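Local coordinates for 4-dehydrase (Streptomyces venezuelae, PDB 2PO3), which probably acts as a pyridoxal phosphate-dependent aminotransferase that makes a TDP-linked amino sugar on the route to desosamine, at residues A[91-96]-A[141-146]; A[189-194]-A[210-215]; A[117-122]-A[349-354]. All coordinates share one frame; numbering follows the deposited sequence.

Interactions 1 and 2 are strand pairs of one seven-stranded mixed sheet, with strand 167-171 between them, and their centres lie about 15 Å apart. His146 NE2, just beyond the end of strand 139-145, approaches Glu192 OE1 at 3.0 Å, probably as a hydrogen bond. Interaction 3 attaches to the other flank of interaction 1, where Ala117 N probably bonds Met95 O at 3.1 Å, whereas it stays about 16 Å from interaction 2 between nearest atoms. The bound external aldimine of cofactor and TDP-sugar lies about 4 Å from the side chain of Val145, about 7 Å from that of Val193 and about 12 Å from that of Ile119.

Interaction 1: residues A[91-96]-A[141-146]; sequences GEVIMP and AVVGVH
Val93 and Val143 meet obliquely on one face of the parallel part of the central mixed sheet, the core of the large domain in fold-type I pyridoxal phosphate enzymes. CG1 of Val93 stands opposite the backbone N (chi1 -179°), beside the carbonyl carbon, and this turns it forward along the sheet to touch Val143 CG2 at 3.6 Å. The register partner Ala141 offers a more distant methyl on the same face. Ile94 and Val142, paired in register, point to the other face, where Ile94 packs on Ala134 and Val142 on Leu168 of strand 167-171.

The main chains are joined around Ile94, whose N donates to Ala141 O at 2.8 Å while its O accepts from Val143 N, also at 2.8 Å and almost straight (172° at the hydrogen). Both carbonyls receive a second, weaker approach from a CA-H, Val93 CA coming to Ala141 O and Val142 CA to Ile94 O, each at 3.3 Å. Met95 returns to the face of Val93, its CB lying by Val143 O. The side chain packs on Thr103, Pro104 and Leu107 of helix 102-109 and on Pro114 and Phe116 of strand 113-117.

At the C-terminal end the ladder changes character. Val143 O is where the next N-H would be expected, but residue 96 is a proline and has none to give, and its CD methylene occupies that place at 3.3 Å from Val143 O. Beyond it Val145, which also packs against Thr103 and borders the bound aldimine, meets the pyrrolidine ring through one methyl, its CG2 reaching Pro96 CG at 3.7 Å.

Interaction 2: residues A[189-194]-A[210-215]; sequences GDAEVF and VVTDDA
The hairpin of strands 191-195 and 208-212, whose long connection carries Lys200, the predicted cofactor-binding lysine, is held at its open end by this contact. Glu192 and Val211 form the hydrogen-bonded antiparallel pair: Glu192 N donates to Val211 O at 2.9 Å, and Val211 N to Glu192 O at 2.7 Å. Next to it the non-hydrogen-bonded pair Val193 and Val210 touches only lightly through their CG2 methyls. On the opposite face a chi1 of -61° sets Val211 CG1 anti to the carbonyl carbon and leaves CG2 between the backbone N and the carbonyl carbon, which brings CG2 over Glu192 O and to 4.0 Å from Phe194 CE1. The carboxylate of Glu192 leads away from strand 208-212, OE2 receiving the N-H groups of Gly189 and Leu188 and OE1 probably hydrogen-bonded to His146 NE2.

Where strand 208-212 ends, Thr212 OG1 donates to Asp190 O at 2.8 Å, in the carbonyl plane, and accepts from Asp214 N at 3.2 Å in an ST turn. A valine here would probably cost Asp190 O its hydroxyl donor and Asp214 N its partner in the turn. A water that accepts from Asp213 N also makes a weak bond to Asp190 O.

Strand 208-212 runs antiparallel to both its neighbours, 191-195 and 69-73, while strand 167-171 flanks the far edge of 191-195. Helix 76-87 lies on the face of Val193 and Ala191, and helix 52-65 on the face of Phe194 and Val211.

Interaction 3: residues A[117-122]-A[349-354]; sequences ADIDPD and PHTERL
Asp118 and Thr351 form the tight, buried side of this contact. The two side chains run antiparallel alongside each other, and Thr351 OG1 donates to Asp118 OD1 at 2.6 Å, nearly along its C-O axis. The same oxygen takes Thr351 N at 2.9 Å through its syn lone pair, and its own neighbour Ile119 N adds a weak third bond. Asp118 OD2 faces His350 N, though its position is less sure. Set against the N-H groups of the first turn, the negative carboxylate would probably be favoured by the helix dipole. A water donates to both Thr351 OG1 and Ala117 O, extending the network.

The aspartate thus fastens the loop after strand 113-117, the outermost strand on this flank of the large sheet in the fold-type I architecture, to the N-terminal turn of helix 349-355, far along the chain.

Next along the loop comes an apolar contact. Ile119 CG1 lies between its backbone N and carbonyl carbon (chi1 53°), passing His350 CB and carrying CD1 to Leu354 CD2. Those methyls are 3.5 Å apart, closer than usual for carbons, and the side chains are nearly perpendicular.

On the solvent side the contact is a CH-pi approach. The exposed Pro121 places CG over one face of the partly exposed His350 ring, 3.7 Å from its centroid and 16° off the normal, with CB and CD also near the ring. The bend beyond is an Asx turn, in which Asp120 OD1 accepts from Asp122 N at 2.8 Å, from above the carboxylate plane.

Interaction 1: residues A[91-96]-A[141-146]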
loop_
_atom_site.group_PDB
_atom_site.type_symbol
_atom_site.label_atom_id
_atom_site.label_comp_id
_atom_site.label_asym_id
_atom_site.label_seq_id
_atom_site.Cartn_x
_atom_site.Cartn_y
_atom_site.Cartn_z
ATOM N N GLY A 91 16.201 6.211 15.499
ATOM C CA GLY A 91 17.159 7.222 15.105
ATOM C C GLY A 91 17.640 7.261 13.672
ATOM O O GLY A 91 16.866 7.497 12.744
ATOM N N GLU A 92 18.943 7.049 13.540
ATOM C CA GLU A 92 19.617 7.124 12.272
ATOM C C GLU A 92 19.884 5.838 11.576
ATOM O O GLU A 92 20.213 4.828 12.214
ATOM C CB GLU A 92 20.989 7.814 12.510
ATOM C CG GLU A 92 20.825 9.291 12.921
ATOM C CD GLU A 92 22.114 9.981 13.273
ATOM O OE1 GLU A 92 23.221 9.499 13.112
ATOM O OE2 GLU A 92 21.889 11.162 13.783
ATOM N N VAL A 93 19.771 5.954 10.251
ATOM C CA VAL A 93 20.025 4.841 9.352
ATOM C C VAL A 93 20.986 5.252 8.245
ATOM O O VAL A 93 20.752 6.161 7.444
ATOM C CB VAL A 93 18.782 4.154 8.811
ATOM C CG1 VAL A 93 19.214 2.994 7.901
ATOM C CG2 VAL A 93 17.907 3.662 9.967
ATOM N N ILE A 94 22.104 4.571 8.228
ATOM C CA ILE A 94 23.081 4.895 7.249
ATOM C C ILE A 94 22.776 4.213 5.931
ATOM O O ILE A 94 22.552 3.012 5.886
ATOM C CB ILE A 94 24.452 4.492 7.761
ATOM C CG1 ILE A 94 24.848 5.413 8.924
ATOM C CG2 ILE A 94 25.464 4.554 6.597
ATOM C CD1 ILE A 94 26.134 4.995 9.665
ATOM N N MET A 95 22.813 5.010 4.875
ATOM C CA MET A 95 22.521 4.523 3.545
ATOM C C MET A 95 23.130 5.380 2.415
ATOM O O MET A 95 23.492 6.560 2.577
ATOM C CB MET A 95 20.969 4.501 3.405
ATOM C CG MET A 95 20.339 5.913 3.438
ATOM S SD MET A 95 18.518 6.002 3.191
ATOM C CE MET A 95 17.933 5.113 4.636
ATOM N N PRO A 96 23.217 4.814 1.206
ATOM C CA PRO A 96 23.750 5.645 0.142
ATOM C C PRO A 96 22.764 6.775 -0.240
ATOM O O PRO A 96 21.555 6.782 0.040
ATOM C CB PRO A 96 23.987 4.715 -1.064
ATOM C CG PRO A 96 23.092 3.503 -0.832
ATOM C CD PRO A 96 22.731 3.511 0.652
ATOM N N ALA A 141 21.137 1.267 12.278
ATOM C CA ALA A 141 21.408 0.365 11.171
ATOM C C ALA A 141 21.990 1.020 9.931
ATOM O O ALA A 141 22.080 2.247 9.783
ATOM C CB ALA A 141 20.113 -0.349 10.766
ATOM N N VAL A 142 22.347 0.090 9.056
ATOM C CA VAL A 142 22.898 0.294 7.749
ATOM C C VAL A 142 21.982 -0.365 6.702
ATOM O O VAL A 142 21.632 -1.551 6.752
ATOM C CB VAL A 142 24.306 -0.318 7.626
ATOM C CG1 VAL A 142 24.970 -0.073 6.261
ATOM C CG2 VAL A 142 25.229 0.161 8.727
ATOM N N VAL A 143 21.611 0.423 5.711
ATOM C CA VAL A 143 20.791 -0.071 4.624
ATOM C C VAL A 143 21.531 0.214 3.319
ATOM O O VAL A 143 21.628 1.373 2.888
ATOM C CB VAL A 143 19.374 0.546 4.578
ATOM C CG1 VAL A 143 18.573 0.009 3.401
ATOM C CG2 VAL A 143 18.567 0.186 5.810
ATOM N N GLY A 144 22.060 -0.840 2.697
ATOM C CA GLY A 144 22.763 -0.707 1.419
ATOM C C GLY A 144 21.755 -0.871 0.275
ATOM O O GLY A 144 20.617 -1.322 0.489
ATOM N N VAL A 145 22.140 -0.468 -0.934
ATOM C CA VAL A 145 21.273 -0.591 -2.111
ATOM C C VAL A 145 21.997 -1.392 -3.192
ATOM O O VAL A 145 23.093 -1.011 -3.593
ATOM C CB VAL A 145 20.762 0.745 -2.689
ATOM C CG1 VAL A 145 19.823 0.519 -3.871
ATOM C CG2 VAL A 145 20.023 1.580 -1.636
ATOM N N HIS A 146 21.419 -2.495 -3.681
ATOM C CA HIS A 146 22.118 -3.220 -4.741
ATOM C C HIS A 146 21.764 -2.420 -5.974
ATOM O O HIS A 146 20.722 -2.674 -6.597
ATOM C CB HIS A 146 21.569 -4.652 -4.917
ATOM C CG HIS A 146 21.660 -5.424 -3.644
ATOM N ND1 HIS A 146 22.806 -5.381 -2.870
ATOM C CD2 HIS A 146 20.779 -6.265 -3.055
ATOM C CE1 HIS A 146 22.585 -6.175 -1.827
ATOM N NE2 HIS A 146 21.383 -6.723 -1.902
#

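Interaction 2: residues A[189-194]-A[210-215]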
loop_
_atom_site.group_PDB
_atom_site.type_symbol
_atom_site.label_atom_id
_atom_site.label_comp_id
_atom_site.label_asym_id
_atom_site.label_seq_id
_atom_site.Cartn_x
_atom_site.Cartn_y
_atom_site.Cartn_z
ATOM N N GLY A 189 21.641 -9.742 3.466
ATOM C CA GLY A 189 21.518 -8.890 4.648
ATOM C C GLY A 189 20.790 -9.648 5.720
ATOM O O GLY A 189 20.491 -10.830 5.537
ATOM N N ASP A 190 20.513 -8.943 6.806
ATOM C CA ASP A 190 19.766 -9.502 7.904
ATOM C C ASP A 190 18.371 -9.803 7.334
ATOM O O ASP A 190 17.667 -10.726 7.781
ATOM C CB ASP A 190 19.648 -8.440 9.036
ATOM C CG ASP A 190 20.954 -8.317 9.795
ATOM O OD1 ASP A 190 21.841 -9.125 9.669
ATOM O OD2 ASP A 190 21.040 -7.283 10.604
ATOM N N ALA A 191 18.001 -8.964 6.333
ATOM C CA ALA A 191 16.744 -9.001 5.591
ATOM C C ALA A 191 16.829 -8.040 4.433
ATOM O O ALA A 191 17.504 -7.007 4.535
ATOM C CB ALA A 191 15.544 -8.614 6.459
ATOM N N GLU A 192 16.123 -8.385 3.340
ATOM C CA GLU A 192 16.105 -7.549 2.147
ATOM C C GLU A 192 14.690 -7.292 1.613
ATOM O O GLU A 192 13.755 -8.076 1.881
ATOM C CB GLU A 192 17.097 -8.011 1.056
ATOM C CG GLU A 192 18.479 -8.443 1.622
ATOM C CD GLU A 192 19.419 -8.864 0.523
ATOM O OE1 GLU A 192 19.307 -8.439 -0.604
ATOM O OE2 GLU A 192 20.320 -9.750 0.875
ATOM N N VAL A 193 14.547 -6.176 0.860
ATOM C CA VAL A 193 13.259 -5.802 0.291
ATOM C C VAL A 193 13.285 -5.796 -1.216
ATOM O O VAL A 193 14.138 -5.122 -1.790
ATOM C CB VAL A 193 12.706 -4.467 0.804
ATOM C CG1 VAL A 193 11.230 -4.289 0.455
ATOM C CG2 VAL A 193 12.791 -4.428 2.326
ATOM N N PHE A 194 12.356 -6.540 -1.846
ATOM C CA PHE A 194 12.273 -6.576 -3.298
ATOM C C PHE A 194 11.106 -5.703 -3.732
ATOM O O PHE A 194 10.238 -5.396 -2.947
ATOM C CB PHE A 194 11.935 -7.971 -3.836
ATOM C CG PHE A 194 13.103 -8.902 -3.791
ATOM C CD1 PHE A 194 13.000 -10.168 -3.203
ATOM C CD2 PHE A 194 14.314 -8.501 -4.355
ATOM C CE1 PHE A 194 14.095 -11.035 -3.185
ATOM C CE2 PHE A 194 15.426 -9.344 -4.321
ATOM C CZ PHE A 194 15.300 -10.608 -3.745
ATOM N N VAL A 210 9.456 -8.595 1.570
ATOM C CA VAL A 210 10.520 -8.501 2.544
ATOM C C VAL A 210 10.936 -9.943 2.739
ATOM O O VAL A 210 10.088 -10.770 3.098
ATOM C CB VAL A 210 10.027 -7.908 3.852
ATOM C CG1 VAL A 210 11.202 -7.644 4.790
ATOM C CG2 VAL A 210 9.307 -6.602 3.544
ATOM N N VAL A 211 12.205 -10.223 2.454
ATOM C CA VAL A 211 12.736 -11.570 2.583
ATOM C C VAL A 211 13.811 -11.680 3.666
ATOM O O VAL A 211 14.662 -10.809 3.835
ATOM C CB VAL A 211 13.239 -12.167 1.271
ATOM C CG1 VAL A 211 12.121 -12.272 0.245
ATOM C CG2 VAL A 211 14.439 -11.368 0.750
ATOM N N THR A 212 13.766 -12.788 4.394
ATOM C CA THR A 212 14.715 -13.021 5.457
ATOM C C THR A 212 14.774 -14.472 5.878
ATOM O O THR A 212 13.818 -15.242 5.672
ATOM C CB THR A 212 14.327 -12.175 6.688
ATOM O OG1 THR A 212 15.353 -12.266 7.668
ATOM C CG2 THR A 212 12.982 -12.649 7.259
ATOM N N ASP A 213 15.890 -14.840 6.510
ATOM C CA ASP A 213 16.042 -16.200 6.987
ATOM C C ASP A 213 15.552 -16.293 8.441
ATOM O O ASP A 213 15.273 -17.373 8.976
ATOM C CB ASP A 213 17.488 -16.701 6.792
ATOM C CG ASP A 213 17.655 -17.685 5.666
ATOM O OD1 ASP A 213 16.730 -18.323 5.155
ATOM O OD2 ASP A 213 18.912 -17.799 5.315
ATOM N N ASP A 214 15.425 -15.106 9.055
ATOM C CA ASP A 214 14.981 -14.901 10.430
ATOM C C ASP A 214 13.474 -15.028 10.610
ATOM O O ASP A 214 12.716 -14.095 10.356
ATOM C CB ASP A 214 15.406 -13.500 10.866
ATOM C CG ASP A 214 15.224 -13.318 12.331
ATOM O OD1 ASP A 214 14.501 -14.013 13.003
ATOM O OD2 ASP A 214 15.891 -12.307 12.791
ATOM N N ALA A 215 13.044 -16.197 11.073
ATOM C CA ALA A 215 11.631 -16.500 11.269
ATOM C C ALA A 215 10.901 -15.597 12.240
ATOM O O ALA A 215 9.728 -15.278 12.088
ATOM C CB ALA A 215 11.484 -17.940 11.711
HETATM O O HOH W 1 18.570 -13.662 6.450
#

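Interaction 3: residues A[117-122]-A[349-354]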
loop_
_atom_site.group_PDB
_atom_site.type_symbol
_atom_site.label_atom_id
_atom_site.label_comp_id
_atom_site.label_asym_id
_atom_site.label_seq_id
_atom_site.Cartn_x
_atom_site.Cartn_y
_atom_site.Cartn_z
ATOM N N ALA A 117 26.062 8.234 3.167
ATOM C CA ALA A 117 27.491 7.932 3.022
ATOM C C ALA A 117 27.806 7.673 1.532
ATOM O O ALA A 117 26.959 7.167 0.791
ATOM C CB ALA A 117 27.988 6.854 3.983
ATOM N N ASP A 118 29.014 8.023 1.079
ATOM C CA ASP A 118 29.459 7.880 -0.312
ATOM C C ASP A 118 29.568 6.449 -0.846
ATOM O O ASP A 118 29.645 5.495 -0.048
ATOM C CB ASP A 118 30.732 8.729 -0.621
ATOM C CG ASP A 118 30.667 9.387 -1.973
ATOM O OD1 ASP A 118 29.727 9.224 -2.754
ATOM O OD2 ASP A 118 31.726 10.129 -2.221
ATOM N N ILE A 119 29.587 6.338 -2.206
ATOM C CA ILE A 119 29.708 5.057 -2.905
ATOM C C ILE A 119 31.155 4.742 -3.245
ATOM O O ILE A 119 32.026 5.598 -3.203
ATOM C CB ILE A 119 28.966 5.045 -4.240
ATOM C CG1 ILE A 119 29.400 6.242 -5.107
ATOM C CG2 ILE A 119 27.441 5.011 -4.030
ATOM C CD1 ILE A 119 28.964 6.188 -6.591
ATOM N N ASP A 120 31.404 3.503 -3.611
ATOM C CA ASP A 120 32.717 3.132 -4.054
ATOM C C ASP A 120 32.576 3.464 -5.544
ATOM O O ASP A 120 31.751 2.879 -6.244
ATOM C CB ASP A 120 32.958 1.627 -3.905
ATOM C CG ASP A 120 34.209 1.146 -4.602
ATOM O OD1 ASP A 120 34.770 1.747 -5.488
ATOM O OD2 ASP A 120 34.672 0.018 -4.130
ATOM N N PRO A 121 33.346 4.423 -6.033
ATOM C CA PRO A 121 33.239 4.803 -7.421
ATOM C C PRO A 121 33.338 3.621 -8.416
ATOM O O PRO A 121 32.861 3.654 -9.552
ATOM C CB PRO A 121 34.363 5.824 -7.645
ATOM C CG PRO A 121 35.359 5.661 -6.488
ATOM C CD PRO A 121 34.581 4.960 -5.385
ATOM N N ASP A 122 33.978 2.544 -8.013
ATOM C CA ASP A 122 34.149 1.405 -8.897
ATOM C C ASP A 122 32.972 0.485 -8.976
ATOM O O ASP A 122 32.903 -0.372 -9.855
ATOM C CB ASP A 122 35.428 0.601 -8.573
ATOM C CG ASP A 122 36.722 1.375 -8.739
ATOM O OD1 ASP A 122 36.851 2.316 -9.512
ATOM O OD2 ASP A 122 37.694 0.945 -7.964
ATOM N N PRO A 349 31.391 13.111 -3.013
ATOM C CA PRO A 349 31.877 13.464 -4.334
ATOM C C PRO A 349 31.691 12.395 -5.410
ATOM O O PRO A 349 31.498 12.713 -6.595
ATOM C CB PRO A 349 33.380 13.759 -4.127
ATOM C CG PRO A 349 33.802 12.936 -2.921
ATOM C CD PRO A 349 32.538 12.850 -2.075
ATOM N N HIS A 350 31.776 11.120 -4.995
ATOM C CA HIS A 350 31.615 10.012 -5.934
ATOM C C HIS A 350 30.163 9.919 -6.395
ATOM O O HIS A 350 29.892 9.746 -7.575
ATOM C CB HIS A 350 32.136 8.693 -5.322
ATOM C CG HIS A 350 33.601 8.817 -5.033
ATOM N ND1 HIS A 350 34.508 9.110 -6.055
ATOM C CD2 HIS A 350 34.288 8.708 -3.859
ATOM C CE1 HIS A 350 35.710 9.151 -5.496
ATOM N NE2 HIS A 350 35.614 8.914 -4.188
ATOM N N THR A 351 29.254 10.079 -5.446
ATOM C CA THR A 351 27.852 10.071 -5.694
ATOM C C THR A 351 27.529 11.219 -6.627
ATOM O O THR A 351 26.872 11.101 -7.657
ATOM C CB THR A 351 27.135 10.322 -4.365
ATOM O OG1 THR A 351 27.302 9.161 -3.569
ATOM C CG2 THR A 351 25.652 10.679 -4.568
ATOM N N GLU A 352 27.998 12.380 -6.271
ATOM C CA GLU A 352 27.648 13.475 -7.152
ATOM C C GLU A 352 28.180 13.353 -8.555
ATOM O O GLU A 352 27.575 13.779 -9.521
ATOM C CB GLU A 352 28.070 14.811 -6.531
ATOM C CG GLU A 352 27.606 14.890 -5.073
ATOM C CD GLU A 352 27.717 16.254 -4.467
ATOM O OE1 GLU A 352 27.021 16.635 -3.558
ATOM O OE2 GLU A 352 28.600 17.022 -5.046
ATOM N N ARG A 353 29.339 12.762 -8.687
ATOM C CA ARG A 353 29.892 12.640 -10.007
ATOM C C ARG A 353 29.164 11.617 -10.865
ATOM O O ARG A 353 28.955 11.801 -12.071
ATOM C CB ARG A 353 31.383 12.352 -9.867
ATOM C CG ARG A 353 32.161 12.244 -11.153
ATOM C CD ARG A 353 33.523 11.594 -10.890
ATOM N NE ARG A 353 34.185 11.049 -12.086
ATOM C CZ ARG A 353 33.851 9.901 -12.669
ATOM N NH1 ARG A 353 32.852 9.130 -12.213
ATOM N NH2 ARG A 353 34.539 9.522 -13.744
ATOM N N LEU A 354 28.774 10.517 -10.254
ATOM C CA LEU A 354 28.081 9.474 -11.003
ATOM C C LEU A 354 26.689 9.936 -11.353
ATOM O O LEU A 354 26.181 9.759 -12.460
ATOM C CB LEU A 354 27.983 8.212 -10.118
ATOM C CG LEU A 354 27.389 6.936 -10.742
ATOM C CD1 LEU A 354 28.099 6.618 -12.051
ATOM C CD2 LEU A 354 27.627 5.776 -9.794
HETATM O O HOH W 2 25.960 7.601 -1.854
#